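Local coordinates for Phospholipase/Carboxylesterase (Haliangium ochraceum, PDB 4Q82), which probably hydrolyses ester bonds of phospholipids or other carboxylic esters, as a serine hydrolase of the alpha/beta-hydrolase type, at residues Val188-Asn193 against Trp211-Asp216; Gly225-Met230 against Leu245-Gly250. All blocks are in the same frame, centred on the assembly; numbering follows the deposited sequence.

Interaction 1 (Val188-Asn193 against Trp211-Asp216)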
ATOM      1  N   VAL A 188      -1.619   3.741  -3.749  1.00 13.31           N
ATOM      2  CA  VAL A 188      -1.137   3.121  -4.972  1.00 13.40           C
ATOM      3  C   VAL A 188      -1.710   1.717  -4.962  1.00 12.75           C
ATOM      4  O   VAL A 188      -1.361   0.912  -4.110  1.00 12.91           O
ATOM      5  CB  VAL A 188       0.403   3.073  -5.040  1.00 12.39           C
ATOM      6  CG1 VAL A 188       0.865   2.170  -6.190  1.00 12.82           C
ATOM      7  CG2 VAL A 188       0.991   4.501  -5.234  1.00 11.31           C
ATOM      8  N   LEU A 189      -2.626   1.444  -5.880  1.00 12.21           N
ATOM      9  CA  LEU A 189      -3.438   0.228  -5.801  1.00 12.64           C
ATOM     10  C   LEU A 189      -3.233  -0.569  -7.069  1.00 12.45           C
ATOM     11  O   LEU A 189      -3.575  -0.102  -8.163  1.00 12.80           O
ATOM     12  CB  LEU A 189      -4.917   0.577  -5.617  1.00 13.49           C
ATOM     13  CG  LEU A 189      -5.158   1.436  -4.371  1.00 14.41           C
ATOM     14  CD1 LEU A 189      -6.658   1.780  -4.226  1.00 16.25           C
ATOM     15  CD2 LEU A 189      -4.630   0.706  -3.141  1.00 14.55           C
ATOM     16  N   ILE A 190      -2.682  -1.768  -6.932  1.00 10.36           N
ATOM     17  CA  ILE A 190      -2.274  -2.537  -8.108  1.00  9.73           C
ATOM     18  C   ILE A 190      -3.103  -3.811  -8.259  1.00  9.86           C
ATOM     19  O   ILE A 190      -3.145  -4.625  -7.321  1.00 10.40           O
ATOM     20  CB  ILE A 190      -0.784  -2.930  -7.983  1.00  9.41           C
ATOM     21  CG1 ILE A 190       0.089  -1.667  -7.854  1.00 10.64           C
ATOM     22  CG2 ILE A 190      -0.308  -3.789  -9.197  1.00 10.76           C
ATOM     23  CD1 ILE A 190       1.425  -1.977  -7.145  1.00 11.47           C
ATOM     24  N   ALA A 191      -3.714  -3.988  -9.435  1.00  9.86           N
ATOM     25  CA  ALA A 191      -4.420  -5.238  -9.815  1.00 11.86           C
ATOM     26  C   ALA A 191      -5.578  -5.537  -8.856  1.00 12.55           C
ATOM     27  O   ALA A 191      -5.813  -6.710  -8.489  1.00 12.52           O
ATOM     28  CB  ALA A 191      -3.447  -6.424  -9.867  1.00 12.31           C
ATOM     29  N   GLY A 192      -6.278  -4.472  -8.468  1.00 12.47           N
ATOM     30  CA  GLY A 192      -7.421  -4.578  -7.571  1.00 12.51           C
ATOM     31  C   GLY A 192      -8.714  -4.273  -8.299  1.00 12.30           C
ATOM     32  O   GLY A 192      -8.781  -4.272  -9.548  1.00 12.20           O
ATOM     33  N   ASN A 193      -9.775  -4.060  -7.521  1.00 12.45           N
ATOM     34  CA  ASN A 193     -11.073  -3.769  -8.080  1.00 12.47           C
ATOM     35  C   ASN A 193     -11.693  -2.635  -7.280  1.00 15.30           C
ATOM     36  O   ASN A 193     -12.145  -2.843  -6.166  1.00 16.26           O
ATOM     37  CB  ASN A 193     -11.993  -5.001  -8.049  1.00 13.84           C
ATOM     38  CG  ASN A 193     -13.374  -4.717  -8.650  1.00 16.40           C
ATOM     39  OD1 ASN A 193     -13.650  -3.606  -9.106  1.00 17.20           O
ATOM     40  ND2 ASN A 193     -14.246  -5.744  -8.679  1.00 16.92           N
ATOM     41  N   TRP A 211      -3.210   6.284  -7.555  1.00 14.60           N
ATOM     42  CA  TRP A 211      -2.570   5.807  -8.774  1.00 14.20           C
ATOM     43  C   TRP A 211      -2.881   4.322  -8.888  1.00 14.17           C
ATOM     44  O   TRP A 211      -2.431   3.510  -8.066  1.00 14.87           O
ATOM     45  CB  TRP A 211      -1.062   6.058  -8.734  1.00 15.47           C
ATOM     46  CG  TRP A 211      -0.342   5.866 -10.046  1.00 14.72           C
ATOM     47  CD1 TRP A 211      -0.807   5.240 -11.168  1.00 14.54           C
ATOM     48  CD2 TRP A 211       0.983   6.313 -10.343  1.00 14.93           C
ATOM     49  NE1 TRP A 211       0.173   5.272 -12.160  1.00 13.96           N
ATOM     50  CE2 TRP A 211       1.271   5.940 -11.671  1.00 14.83           C
ATOM     51  CE3 TRP A 211       1.958   7.008  -9.607  1.00 15.53           C
ATOM     52  CZ2 TRP A 211       2.499   6.235 -12.286  1.00 15.05           C
ATOM     53  CZ3 TRP A 211       3.181   7.299 -10.208  1.00 17.08           C
ATOM     54  CH2 TRP A 211       3.441   6.916 -11.540  1.00 16.30           C
ATOM     55  N   GLY A 212      -3.684   3.967  -9.890  1.00 12.86           N
ATOM     56  CA  GLY A 212      -4.071   2.580 -10.094  1.00 12.68           C
ATOM     57  C   GLY A 212      -3.256   1.970 -11.222  1.00 13.06           C
ATOM     58  O   GLY A 212      -2.958   2.648 -12.227  1.00 14.41           O
ATOM     59  N   PHE A 213      -2.885   0.704 -11.047  1.00 11.16           N
ATOM     60  CA  PHE A 213      -2.053  -0.054 -12.012  1.00 11.61           C
ATOM     61  C   PHE A 213      -2.732  -1.360 -12.348  1.00 10.78           C
ATOM     62  O   PHE A 213      -3.253  -2.017 -11.433  1.00 11.27           O
ATOM     63  CB  PHE A 213      -0.680  -0.421 -11.432  1.00 10.76           C
ATOM     64  CG  PHE A 213       0.253   0.731 -11.270  1.00 12.19           C
ATOM     65  CD1 PHE A 213       0.130   1.601 -10.190  1.00 11.92           C
ATOM     66  CD2 PHE A 213       1.269   0.925 -12.192  1.00 11.45           C
ATOM     67  CE1 PHE A 213       1.016   2.689 -10.026  1.00 12.50           C
ATOM     68  CE2 PHE A 213       2.174   2.018 -12.056  1.00 12.32           C
ATOM     69  CZ  PHE A 213       2.045   2.886 -10.969  1.00 12.50           C
ATOM     70  N   HIS A 214      -2.673  -1.799 -13.615  1.00 11.36           N
ATOM     71  CA  HIS A 214      -3.267  -3.115 -13.923  1.00 11.33           C
ATOM     72  C   HIS A 214      -2.641  -3.620 -15.225  1.00 12.35           C
ATOM     73  O   HIS A 214      -2.331  -2.812 -16.105  1.00 13.18           O
ATOM     74  CB  HIS A 214      -4.793  -3.022 -14.072  1.00 11.12           C
ATOM     75  CG  HIS A 214      -5.552  -4.184 -13.466  1.00 10.63           C
ATOM     76  ND1 HIS A 214      -6.435  -4.002 -12.422  1.00 11.11           N
ATOM     77  CD2 HIS A 214      -5.572  -5.517 -13.748  1.00 10.70           C
ATOM     78  CE1 HIS A 214      -6.962  -5.168 -12.077  1.00 11.41           C
ATOM     79  NE2 HIS A 214      -6.459  -6.104 -12.866  1.00 11.54           N
ATOM     80  N   GLY A 215      -2.459  -4.940 -15.360  1.00 10.35           N
ATOM     81  CA  GLY A 215      -2.061  -5.483 -16.650  1.00 11.79           C
ATOM     82  C   GLY A 215      -3.333  -5.754 -17.459  1.00 14.17           C
ATOM     83  O   GLY A 215      -4.321  -6.271 -16.916  1.00 14.69           O
ATOM     84  N   ASP A 216      -3.349  -5.431 -18.752  1.00 15.29           N
ATOM     85  CA  ASP A 216      -4.641  -5.564 -19.446  1.00 16.74           C
ATOM     86  C   ASP A 216      -4.945  -6.982 -19.900  1.00 17.49           C
ATOM     87  O   ASP A 216      -6.000  -7.224 -20.510  1.00 18.83           O
ATOM     88  CB  ASP A 216      -4.743  -4.588 -20.631  1.00 17.76           C
ATOM     89  CG  ASP A 216      -3.845  -4.954 -21.819  1.00 19.02           C
ATOM     90  OD1 ASP A 216      -3.190  -6.014 -21.847  1.00 18.92           O
ATOM     91  OD2 ASP A 216      -3.842  -4.146 -22.764  1.00 21.92           O
TER

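Interaction 2 (Gly225-Met230 against Leu245-Gly250)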
ATOM      1  N   GLY A 225     -11.430  -3.600 -13.297  1.00 14.95           N
ATOM      2  CA  GLY A 225     -11.445  -3.297 -11.872  1.00 14.38           C
ATOM      3  C   GLY A 225     -10.642  -2.046 -11.520  1.00 13.79           C
ATOM      4  O   GLY A 225     -10.955  -1.342 -10.542  1.00 13.98           O
ATOM      5  N   THR A 226      -9.583  -1.782 -12.281  1.00 13.34           N
ATOM      6  CA  THR A 226      -8.799  -0.562 -12.092  1.00 13.30           C
ATOM      7  C   THR A 226      -9.151   0.487 -13.142  1.00 14.36           C
ATOM      8  O   THR A 226      -9.236   1.673 -12.850  1.00 14.86           O
ATOM      9  CB  THR A 226      -7.284  -0.855 -12.149  1.00 13.19           C
ATOM     10  OG1 THR A 226      -6.967  -1.807 -11.121  1.00 13.08           O
ATOM     11  CG2 THR A 226      -6.436   0.433 -11.916  1.00 14.29           C
ATOM     12  N   ILE A 227      -9.364   0.051 -14.375  1.00 14.33           N
ATOM     13  CA  ILE A 227      -9.514   1.015 -15.454  1.00 15.71           C
ATOM     14  C   ILE A 227     -10.809   1.831 -15.328  1.00 17.36           C
ATOM     15  O   ILE A 227     -10.802   3.047 -15.545  1.00 18.76           O
ATOM     16  CB  ILE A 227      -9.452   0.304 -16.833  1.00 17.54           C
ATOM     17  CG1 ILE A 227      -8.025  -0.243 -17.066  1.00 16.83           C
ATOM     18  CG2 ILE A 227      -9.865   1.267 -17.967  1.00 19.26           C
ATOM     19  CD1 ILE A 227      -7.941  -1.217 -18.243  1.00 17.10           C
ATOM     20  N   GLU A 228     -11.920   1.172 -14.992  0.58 17.90           N
ATOM     21  CA  GLU A 228     -13.196   1.881 -14.891  0.58 19.41           C
ATOM     22  C   GLU A 228     -13.139   2.935 -13.784  0.58 19.67           C
ATOM     23  O   GLU A 228     -13.418   4.106 -14.057  0.58 20.33           O
ATOM     24  CB  GLU A 228     -14.385   0.922 -14.670  0.58 20.23           C
ATOM     25  CG  GLU A 228     -15.736   1.646 -14.455  0.58 22.18           C
ATOM     26  CD  GLU A 228     -16.921   0.704 -14.190  0.58 23.69           C
ATOM     27  OE1 GLU A 228     -17.319   0.535 -13.014  0.58 23.42           O
ATOM     28  OE2 GLU A 228     -17.484   0.157 -15.159  0.58 24.64           O
ATOM     29  N   PRO A 229     -12.768   2.544 -12.543  1.00 19.34           N
ATOM     30  CA  PRO A 229     -12.762   3.608 -11.536  1.00 20.25           C
ATOM     31  C   PRO A 229     -11.716   4.691 -11.813  1.00 19.44           C
ATOM     32  O   PRO A 229     -12.036   5.846 -11.565  1.00 21.05           O
ATOM     33  CB  PRO A 229     -12.467   2.869 -10.219  1.00 20.16           C
ATOM     34  CG  PRO A 229     -11.878   1.571 -10.617  1.00 19.25           C
ATOM     35  CD  PRO A 229     -12.508   1.223 -11.931  1.00 18.94           C
HETATM   36  N   MSE A 230     -10.538   4.359 -12.339  1.00 18.35           N
HETATM   37  CA  MSE A 230      -9.554   5.422 -12.534  1.00 17.72           C
HETATM   38  C   MSE A 230     -10.022   6.339 -13.661  1.00 18.93           C
HETATM   39  O   MSE A 230      -9.865   7.567 -13.572  1.00 18.68           O
HETATM   40  CB  MSE A 230      -8.151   4.869 -12.850  1.00 15.57           C
HETATM   41  CG  MSE A 230      -7.452   4.113 -11.735  1.00 15.05           C
HETATM   42 SE   MSE A 230      -7.516   5.014 -10.013  0.63 17.29          SE
HETATM   43  CE  MSE A 230      -7.131   6.850 -10.588  1.00 15.40           C
ATOM     44  N   LEU A 245      -3.546   6.587 -13.919  1.00 15.85           N
ATOM     45  CA  LEU A 245      -3.862   5.203 -14.308  1.00 15.68           C
ATOM     46  C   LEU A 245      -2.727   4.671 -15.184  1.00 15.62           C
ATOM     47  O   LEU A 245      -2.322   5.337 -16.160  1.00 16.93           O
ATOM     48  CB  LEU A 245      -5.189   5.154 -15.080  1.00 16.98           C
ATOM     49  CG  LEU A 245      -5.463   3.848 -15.830  1.00 16.20           C
ATOM     50  CD1 LEU A 245      -5.685   2.681 -14.837  1.00 14.86           C
ATOM     51  CD2 LEU A 245      -6.686   3.952 -16.773  1.00 17.73           C
ATOM     52  N   THR A 246      -2.240   3.479 -14.875  1.00 13.71           N
ATOM     53  CA  THR A 246      -1.190   2.867 -15.682  1.00 13.02           C
ATOM     54  C   THR A 246      -1.670   1.509 -16.097  1.00 13.49           C
ATOM     55  O   THR A 246      -2.009   0.701 -15.246  1.00 13.20           O
ATOM     56  CB  THR A 246       0.113   2.741 -14.898  1.00 13.60           C
ATOM     57  OG1 THR A 246       0.632   4.057 -14.693  1.00 14.93           O
ATOM     58  CG2 THR A 246       1.149   1.908 -15.678  1.00 12.83           C
ATOM     59  N   VAL A 247      -1.733   1.274 -17.405  1.00 13.39           N
ATOM     60  CA  VAL A 247      -2.165  -0.029 -17.915  1.00 13.20           C
ATOM     61  C   VAL A 247      -0.997  -0.654 -18.662  1.00 13.65           C
ATOM     62  O   VAL A 247      -0.476  -0.078 -19.620  1.00 14.68           O
ATOM     63  CB  VAL A 247      -3.373   0.092 -18.853  1.00 14.95           C
ATOM     64  CG1 VAL A 247      -3.747  -1.295 -19.445  1.00 16.82           C
ATOM     65  CG2 VAL A 247      -4.584   0.660 -18.070  1.00 17.56           C
ATOM     66  N   TYR A 248      -0.586  -1.826 -18.207  1.00 14.01           N
ATOM     67  CA  TYR A 248       0.534  -2.499 -18.825  1.00 13.62           C
ATOM     68  C   TYR A 248      -0.012  -3.391 -19.918  1.00 14.98           C
ATOM     69  O   TYR A 248      -0.708  -4.371 -19.635  1.00 13.71           O
ATOM     70  CB  TYR A 248       1.287  -3.302 -17.779  1.00 12.48           C
ATOM     71  CG  TYR A 248       1.940  -2.507 -16.658  1.00 12.20           C
ATOM     72  CD1 TYR A 248       2.956  -1.590 -16.923  1.00 12.11           C
ATOM     73  CD2 TYR A 248       1.592  -2.754 -15.316  1.00 11.89           C
ATOM     74  CE1 TYR A 248       3.603  -0.919 -15.882  1.00 12.58           C
ATOM     75  CE2 TYR A 248       2.234  -2.077 -14.253  1.00 11.64           C
ATOM     76  CZ  TYR A 248       3.236  -1.168 -14.558  1.00 11.83           C
ATOM     77  OH  TYR A 248       3.886  -0.505 -13.547  1.00 11.45           O
ATOM     78  N   GLU A 249       0.262  -3.053 -21.174  1.00 15.63           N
ATOM     79  CA  GLU A 249      -0.344  -3.828 -22.267  1.00 18.05           C
ATOM     80  C   GLU A 249       0.293  -5.198 -22.454  1.00 17.71           C
ATOM     81  O   GLU A 249       1.518  -5.359 -22.458  1.00 17.07           O
ATOM     82  CB  GLU A 249      -0.316  -3.020 -23.573  1.00 21.26           C
ATOM     83  CG  GLU A 249      -1.176  -1.748 -23.454  1.00 24.08           C
ATOM     84  CD  GLU A 249      -1.683  -1.200 -24.791  1.00 28.45           C
ATOM     85  OE1 GLU A 249      -2.391  -0.177 -24.750  1.00 30.45           O
ATOM     86  OE2 GLU A 249      -1.390  -1.783 -25.865  1.00 29.82           O
ATOM     87  N   GLY A 250      -0.570  -6.213 -22.543  1.00 18.09           N
ATOM     88  CA  GLY A 250      -0.121  -7.592 -22.683  1.00 19.22           C
ATOM     89  C   GLY A 250       0.324  -8.289 -21.408  1.00 19.25           C
ATOM     90  O   GLY A 250       0.773  -9.437 -21.439  1.00 20.61           O
TER

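Interaction 1 (Val188-Asn193 against Trp211-Asp216)
In the parallel part of an alpha/beta-hydrolase-type sheet, Val188, Leu189 and Ile190 pair in register with Trp211, Gly212 and Phe213, the two short segments running 15° apart. Backbone hydrogen bonds pass from Leu189 N to Trp211 O, from Phe213 N to Leu189 O and from Ala191 N to Phe213 O; the last, 2.8 Å long, is nearly straight at its hydrogen (166°). Helix 195-201 links these strands, making the pair the two ends of a beta-alpha-beta crossover. On the face that carries Phe213, Ile190 CG1 lies 3.9 Å from Phe213 CB, and Val188 CG1 comes obliquely to the ring at Phe213 CE1. Because Phe213 CG sits beside its own backbone N (chi1 -71°), the ring leans back along the strand, bringing Phe213 CZ over one face of the Trp211 indole. Past the last bridge, Ala191 CA makes a CH-pi contact, 3.6 Å from the centroid of the His214 imidazole and over its face. Gly192 O meets the edge of the same ring in plane, 3.2 Å from His214 CE1. A leucine in place of His214 has no flat ring for Ala191 CA to lie on, and would probably leave the Thr226 hydroxyl and the Val221 carbonyl without their imidazole mates.

Interaction 2 (Gly225-Met230 against Leu245-Gly250)
Thr226 OG1 is gripped by His214 ND1 through a hydrogen bond and by Gly192 O through a weak one, while the other branch of the same side chain, CG2, turns to the strand and meets Leu245 CD1 at 3.8 Å. The torsion sorts the two roles: with chi1 at -59° CG2 lies anti to the backbone N and OG1 beside it, dividing polar and apolar contacts between the branches. One helical turn on, Met230 N bonds to Thr226 O (3.0 Å), which sets Met230 on the same side of the helix as Thr226. Met230, present as selenomethionine, brings CB to within 3.7 Å of Leu245 CB, and its CG lies 3.8 Å from Leu245 CD1. Thr226 CG2 and Met230 CG thus meet Leu245 CD1 from the helix side, as neighbours rather than from opposite sides. The remainder of Met230 bends at chi2 and chi3, and its side chain also touches Ile210 on the adjoining strand. Ile227 makes the second apolar cluster. Its CG2 is 4.3 Å from Leu245 CD2, and its CG1 lies 3.7 Å from Val247 CG2, the isoleucine and valine side chains crossing at about a right angle. Val247 is partly exposed, so this cluster marks the less buried end of the contact. No hydrogen bond joins the two segments; beyond them, Asn231 and Ile234 of the same helix extend the cover over Leu245. The axes of the short segments 225-230 and 245-248 approach to 9.0 Å, their N-to-C directions 150° apart. Such an apolar, nearly antiparallel layer is how the connecting helix of a beta-alpha-beta unit lies on its sheet, here helix 224-235 between strands 210-215 and 243-248, at the edge of an alpha/beta-hydrolase-type fold.

Strand 210-215 is common ground: interaction 1 pairs it with strand 186-190, and strand 243-248 of interaction 2 is its neighbour on the other side, at the border of the sheet. The centres of the two interactions are about 6 Å apart. Interaction 1 is wholly buried and lies about 11 Å from the chain centre, whereas interaction 2 lies about 17 Å out and is partly buried. The first joins neighbouring parallel strands, which bond through their backbones; in the second a helix lies on a strand and meets it by apolar side chains. Besides the His214-Thr226 bond, a hydrogen bond from Gly250 N to Asp216 OD1 (2.7 Å) links the loops that follow strands 210-215 and 243-248.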